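Local coordinates for probable sulfate-binding lipoprotein SubI (Mycobacterium tuberculosis, PDB 6DDN), which probably binds sulfate outside the cytoplasmic membrane and acts as its carrier for uptake into the cell, at residues Val141-Val145 and Asp156-Leu160; Pro255-Lys260 and Pro316-Ile322. All coordinates share one frame; numbering follows the deposited sequence.

Interaction 1 (Val141-Val145 and Asp156-Leu160). With SO4 (sulfate ion), chain G.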
loop_
_atom_site.group_PDB
_atom_site.type_symbol
_atom_site.label_atom_id
_atom_site.label_comp_id
_atom_site.label_asym_id
_atom_site.label_seq_id
_atom_site.Cartn_x
_atom_site.Cartn_y
_atom_site.Cartn_z
ATOM N N VAL A 141 -0.469 3.896 6.471
ATOM C CA VAL A 141 0.086 5.239 6.396
ATOM C C VAL A 141 1.553 5.127 6.009
ATOM O O VAL A 141 2.204 4.106 6.249
ATOM C CB VAL A 141 -0.056 6.016 7.724
ATOM C CG1 VAL A 141 -1.514 6.309 8.020
ATOM C CG2 VAL A 141 0.578 5.233 8.864
ATOM N N VAL A 142 2.071 6.190 5.399
ATOM C CA VAL A 142 3.489 6.241 5.077
ATOM C C VAL A 142 4.289 6.404 6.363
ATOM O O VAL A 142 3.942 7.212 7.235
ATOM C CB VAL A 142 3.768 7.383 4.087
ATOM C CG1 VAL A 142 5.248 7.477 3.793
ATOM C CG2 VAL A 142 2.977 7.175 2.806
ATOM N N THR A 143 5.363 5.629 6.492
ATOM C CA THR A 143 6.191 5.658 7.686
ATOM C C THR A 143 7.658 5.548 7.296
ATOM O O THR A 143 7.998 5.126 6.188
ATOM C CB THR A 143 5.817 4.529 8.655
ATOM O OG1 THR A 143 6.539 4.686 9.883
ATOM C CG2 THR A 143 6.150 3.177 8.046
ATOM N N PHE A 144 8.528 5.947 8.224
ATOM C CA PHE A 144 9.971 5.803 8.063
ATOM C C PHE A 144 10.394 4.485 8.695
ATOM O O PHE A 144 10.345 4.341 9.919
ATOM C CB PHE A 144 10.727 6.948 8.732
ATOM C CG PHE A 144 10.447 8.303 8.152
ATOM C CD1 PHE A 144 10.160 8.460 6.810
ATOM C CD2 PHE A 144 10.499 9.430 8.959
ATOM C CE1 PHE A 144 9.915 9.716 6.285
ATOM C CE2 PHE A 144 10.253 10.687 8.441
ATOM C CZ PHE A 144 9.960 10.831 7.102
ATOM N N VAL A 145 10.822 3.529 7.883
ATOM C CA VAL A 145 11.513 2.375 8.442
ATOM C C VAL A 145 12.937 2.790 8.768
ATOM O O VAL A 145 13.614 3.449 7.969
ATOM C CB VAL A 145 11.476 1.170 7.487
ATOM C CG1 VAL A 145 12.183 -0.014 8.126
ATOM C CG2 VAL A 145 10.046 0.801 7.170
ATOM N N ASP A 156 11.386 13.242 11.148
ATOM C CA ASP A 156 10.505 14.049 10.315
ATOM C C ASP A 156 11.075 14.138 8.904
ATOM O O ASP A 156 12.185 13.677 8.629
ATOM C CB ASP A 156 10.274 15.433 10.944
ATOM C CG ASP A 156 11.516 16.315 10.945
ATOM O OD1 ASP A 156 11.423 17.441 11.476
ATOM O OD2 ASP A 156 12.579 15.908 10.434
ATOM N N TRP A 157 10.292 14.747 8.009
ATOM C CA TRP A 157 10.668 14.780 6.599
ATOM C C TRP A 157 11.941 15.581 6.365
ATOM O O TRP A 157 12.715 15.257 5.458
ATOM C CB TRP A 157 9.520 15.345 5.766
ATOM C CG TRP A 157 8.406 14.367 5.593
ATOM C CD1 TRP A 157 7.162 14.439 6.140
ATOM C CD2 TRP A 157 8.439 13.156 4.832
ATOM N NE1 TRP A 157 6.414 13.353 5.766
ATOM C CE2 TRP A 157 7.176 12.549 4.962
ATOM C CE3 TRP A 157 9.414 12.527 4.052
ATOM C CZ2 TRP A 157 6.861 11.343 4.341
ATOM C CZ3 TRP A 157 9.099 11.330 3.433
ATOM C CH2 TRP A 157 7.833 10.750 3.584
ATOM N N ASP A 158 12.176 16.624 7.166
ATOM C CA ASP A 158 13.419 17.375 7.041
ATOM C C ASP A 158 14.632 16.506 7.344
ATOM O O ASP A 158 15.725 16.764 6.829
ATOM C CB ASP A 158 13.395 18.594 7.964
ATOM C CG ASP A 158 12.621 19.756 7.376
ATOM O OD1 ASP A 158 12.421 19.775 6.143
ATOM O OD2 ASP A 158 12.215 20.652 8.148
ATOM N N ASP A 159 14.460 15.471 8.171
ATOM C CA ASP A 159 15.574 14.589 8.497
ATOM C C ASP A 159 16.072 13.812 7.286
ATOM O O ASP A 159 17.226 13.370 7.285
ATOM C CB ASP A 159 15.174 13.616 9.608
ATOM C CG ASP A 159 15.178 14.261 10.980
ATOM O OD1 ASP A 159 16.025 15.145 11.223
ATOM O OD2 ASP A 159 14.332 13.883 11.816
ATOM N N LEU A 160 15.237 13.633 6.263
ATOM C CA LEU A 160 15.657 12.913 5.068
ATOM C C LEU A 160 16.566 13.741 4.172
ATOM O O LEU A 160 17.201 13.178 3.274
ATOM C CB LEU A 160 14.440 12.451 4.262
ATOM C CG LEU A 160 13.381 11.587 4.949
ATOM C CD1 LEU A 160 12.613 10.776 3.917
ATOM C CD2 LEU A 160 13.991 10.675 6.004
HETATM S S SO4 G . 6.764 16.782 8.941
HETATM O O1 SO4 G . 5.855 15.886 8.241
HETATM O O2 SO4 G . 8.047 16.114 9.097
HETATM O O3 SO4 G . 6.949 18.007 8.170
HETATM O O4 SO4 G . 6.202 17.102 10.250
#
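F144 drives one edge of its phenyl ring into a face of the W157 indole, and this T-shaped pair is the tight part of the contact. The two planes stand at 84° and the centroid of the phenyl ring lies 4.7 Å from that of the indole's six-membered ring. F144 CE1 comes closest, 3.4 Å from W157 CZ3, while F144 CZ sits 3.5 Å from W157 CE3. With CG of F144 anti to the carbonyl carbon (chi1 -63°), the ring leaves the strand for the loop. L160 covers one face of the phenyl ring: its CD2 lies 4.3 Å from the ring centroid, only 14° off the normal, a CH-pi contact. V142, on the same side of the strand, adds a looser touch, its CG1 4.2 Å from W157 CH2 at the rim of the indole. Alternation along a beta strand underlies this: in strand 138-147 of this solute-binding-protein fold (type 2 periplasmic binding protein family), V142 and F144 point to the same face. W157, which also packs on helix 177-190, is wedged between helix and sheet. Its NE1 is tied to the backbone O of Q257. Toward solvent the character changes. D156 sends its CB away from the strand and closes an Asx motif, OD2 accepting from the backbone N of D159 at 3.0 Å. D159 OD2 accepts in turn from D156 N, which is tilted well out of the carboxylate plane, while D159 OD1 forms a salt bridge with R162. A sulfate ion, probably from the crystallisation liquor, occupies this margin and takes a nearly straight bond from W157 N to its O2, 2.8 Å long.

Interaction 2 (Pro255-Lys260 and Pro316-Ile322). With SO4 (sulfate ion), chain G; SO4 (sulfate ion), chain H.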
loop_
_atom_site.group_PDB
_atom_site.type_symbol
_atom_site.label_atom_id
_atom_site.label_comp_id
_atom_site.label_asym_id
_atom_site.label_seq_id
_atom_site.Cartn_x
_atom_site.Cartn_y
_atom_site.Cartn_z
ATOM N N PRO A 255 6.388 10.225 10.437
ATOM C CA PRO A 255 6.562 11.670 10.522
ATOM C C PRO A 255 5.283 12.328 10.993
ATOM O O PRO A 255 4.182 11.769 10.829
ATOM C CB PRO A 255 6.907 12.069 9.078
ATOM C CG PRO A 255 6.355 10.972 8.236
ATOM C CD PRO A 255 6.507 9.727 9.056
ATOM N N PRO A 256 5.380 13.510 11.611
ATOM C CA PRO A 256 4.162 14.180 12.101
ATOM C C PRO A 256 3.104 14.359 11.027
ATOM O O PRO A 256 1.911 14.171 11.298
ATOM C CB PRO A 256 4.693 15.524 12.617
ATOM C CG PRO A 256 6.117 15.251 12.965
ATOM C CD PRO A 256 6.600 14.261 11.947
ATOM N N GLN A 257 3.508 14.710 9.811
ATOM C CA GLN A 257 2.619 14.715 8.660
ATOM C C GLN A 257 2.928 13.494 7.804
ATOM O O GLN A 257 4.086 13.261 7.444
ATOM C CB GLN A 257 2.777 15.992 7.834
ATOM C CG GLN A 257 2.591 17.280 8.616
ATOM C CD GLN A 257 2.378 18.479 7.710
ATOM O OE1 GLN A 257 1.492 18.477 6.858
ATOM N NE2 GLN A 257 3.198 19.509 7.888
ATOM N N THR A 258 1.897 12.713 7.496
ATOM C CA THR A 258 2.044 11.543 6.646
ATOM C C THR A 258 0.817 11.429 5.754
ATOM O O THR A 258 -0.154 12.179 5.896
ATOM C CB THR A 258 2.242 10.264 7.467
ATOM O OG1 THR A 258 2.675 9.204 6.606
ATOM C CG2 THR A 258 0.946 9.858 8.144
ATOM N N PHE A 259 0.868 10.480 4.823
ATOM C CA PHE A 259 -0.181 10.291 3.834
ATOM C C PHE A 259 -0.994 9.043 4.147
ATOM O O PHE A 259 -0.453 8.040 4.623
ATOM C CB PHE A 259 0.400 10.185 2.424
ATOM C CG PHE A 259 -0.508 10.724 1.361
ATOM C CD1 PHE A 259 -0.510 12.075 1.057
ATOM C CD2 PHE A 259 -1.367 9.884 0.672
ATOM C CE1 PHE A 259 -1.348 12.579 0.086
ATOM C CE2 PHE A 259 -2.208 10.380 -0.303
ATOM C CZ PHE A 259 -2.198 11.732 -0.597
ATOM N N LYS A 260 -2.293 9.111 3.870
ATOM C CA LYS A 260 -3.189 7.985 4.103
ATOM C C LYS A 260 -3.118 7.029 2.921
ATOM O O LYS A 260 -3.480 7.392 1.796
ATOM C CB LYS A 260 -4.619 8.475 4.316
ATOM C CG LYS A 260 -5.608 7.370 4.657
ATOM C CD LYS A 260 -7.027 7.775 4.294
ATOM C CE LYS A 260 -8.050 6.980 5.088
ATOM N NZ LYS A 260 -9.437 7.485 4.872
ATOM N N PRO A 316 -1.516 10.479 13.136
ATOM C CA PRO A 316 -0.404 11.431 13.120
ATOM C C PRO A 316 -0.919 12.836 13.410
ATOM O O PRO A 316 -2.102 13.053 13.671
ATOM C CB PRO A 316 0.136 11.305 11.696
ATOM C CG PRO A 316 -1.074 10.962 10.890
ATOM C CD PRO A 316 -1.916 10.076 11.774
ATOM N N ALA A 317 0.001 13.801 13.366
ATOM C CA ALA A 317 -0.406 15.194 13.496
ATOM C C ALA A 317 -1.255 15.631 12.312
ATOM O O ALA A 317 -2.156 16.463 12.469
ATOM C CB ALA A 317 0.821 16.094 13.634
ATOM N N LYS A 318 -0.996 15.073 11.131
ATOM C CA LYS A 318 -1.744 15.426 9.931
ATOM C C LYS A 318 -1.769 14.229 8.995
ATOM O O LYS A 318 -0.713 13.765 8.554
ATOM C CB LYS A 318 -1.125 16.637 9.234
ATOM C CG LYS A 318 -1.854 17.046 7.970
ATOM C CD LYS A 318 -3.298 17.396 8.275
ATOM C CE LYS A 318 -4.008 17.936 7.050
ATOM N NZ LYS A 318 -5.413 18.309 7.365
ATOM N N LEU A 319 -2.967 13.738 8.691
ATOM C CA LEU A 319 -3.158 12.619 7.770
ATOM C C LEU A 319 -3.632 13.181 6.435
ATOM O O LEU A 319 -4.807 13.521 6.272
ATOM C CB LEU A 319 -4.151 11.610 8.338
ATOM C CG LEU A 319 -4.278 10.304 7.549
ATOM C CD1 LEU A 319 -2.947 9.565 7.529
ATOM C CD2 LEU A 319 -5.380 9.421 8.119
ATOM N N TRP A 320 -2.713 13.285 5.481
ATOM C CA TRP A 320 -3.057 13.741 4.143
ATOM C C TRP A 320 -3.691 12.607 3.351
ATOM O O TRP A 320 -3.263 11.453 3.438
ATOM C CB TRP A 320 -1.813 14.253 3.418
ATOM C CG TRP A 320 -1.233 15.499 4.012
ATOM C CD1 TRP A 320 -0.049 15.615 4.682
ATOM C CD2 TRP A 320 -1.810 16.810 3.988
ATOM N NE1 TRP A 320 0.146 16.916 5.078
ATOM C CE2 TRP A 320 -0.921 17.671 4.664
ATOM C CE3 TRP A 320 -2.991 17.341 3.461
ATOM C CZ2 TRP A 320 -1.177 19.030 4.826
ATOM C CZ3 TRP A 320 -3.244 18.691 3.623
ATOM C CH2 TRP A 320 -2.340 19.520 4.299
ATOM N N THR A 321 -4.718 12.940 2.574
ATOM C CA THR A 321 -5.417 11.975 1.740
ATOM C C THR A 321 -5.362 12.410 0.282
ATOM O O THR A 321 -5.133 13.582 -0.032
ATOM C CB THR A 321 -6.880 11.811 2.174
ATOM O OG1 THR A 321 -7.601 13.017 1.894
ATOM C CG2 THR A 321 -6.962 11.513 3.662
ATOM N N ILE A 322 -5.583 11.442 -0.613
ATOM C CA ILE A 322 -5.599 11.745 -2.042
ATOM C C ILE A 322 -6.711 12.732 -2.370
ATOM O O ILE A 322 -6.611 13.489 -3.342
ATOM C CB ILE A 322 -5.722 10.444 -2.867
ATOM C CG1 ILE A 322 -5.007 10.591 -4.210
ATOM C CG2 ILE A 322 -7.181 10.065 -3.090
ATOM C CD1 ILE A 322 -3.505 10.654 -4.092
HETATM S S SO4 G . 6.764 16.782 8.941
HETATM O O1 SO4 G . 5.855 15.886 8.241
HETATM O O2 SO4 G . 8.047 16.114 9.097
HETATM O O3 SO4 G . 6.949 18.007 8.170
HETATM O O4 SO4 G . 6.202 17.102 10.250
HETATM S S SO4 H . -5.969 14.703 10.323
HETATM O O1 SO4 H . -7.030 13.765 9.954
HETATM O O2 SO4 H . -5.294 14.222 11.530
HETATM O O3 SO4 H . -5.003 14.801 9.230
HETATM O O4 SO4 H . -6.547 16.025 10.569
#
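The F259 ring carries the W320 backbone O over one face, 3.5 Å above its plane and displaced toward the rim, with T321 on the same face; W320 CB lies 3.5 Å from F259 CD1. Across the W320 indole, K318 CG rests over one face, and Q257 OE1 meets the edge. That edge contact is a hydrogen bond, W320 NE1 to Q257 OE1 at 2.7 Å, close to the ring plane, with the amide turned 37° from the indole. Extended beyond CG, the Q257 side chain runs beside W320 and brings its oxygen to the ring nitrogen. Beneath these groups the backbones form a parallel beta ladder: K318 N donates to P256 O, T258 N to K318 O at 3.0 Å, W320 N to T258 O and K260 N to W320 O. On the other side carbon atoms meet: T258 CG2 packs at 3.6 Å on P316 CG, and K260 CB at 3.7 Å on L319 CG. OG1 of T258, anti to its own N (chi1 -167°), points to V142 O, a probable hydrogen bond that is very short in the model. Two sulfate ions lie at the margins, one taking a bond from Q257 N. Strand 318-320 thus joins the sheet through strand 257-267, which has strand 138-147 as an antiparallel neighbour; helix 177-190 packs on Q257, F259, W320 and I322, while V141 touches T258 and L319.

Overall arrangement
Interactions 1 and 2 share one sheet, in which strands 138-147 and 257-267 are neighbours, and helix 177-190 packs on both. Interaction 1 is the more buried and is made chiefly by side chains, an aromatic and aliphatic cluster between a strand and the loop that follows it in the chain. Interaction 2, partly buried, brings together segments remote in sequence and relies on main-chain bonds, with side chains added on both faces. They also touch directly, through polar and apolar contacts between strand 138-147 or W157 and strands 257-267 and 318-320. At their shared margin one sulfate ion accepts from W157 N and Q257 N, bridging the two contacts.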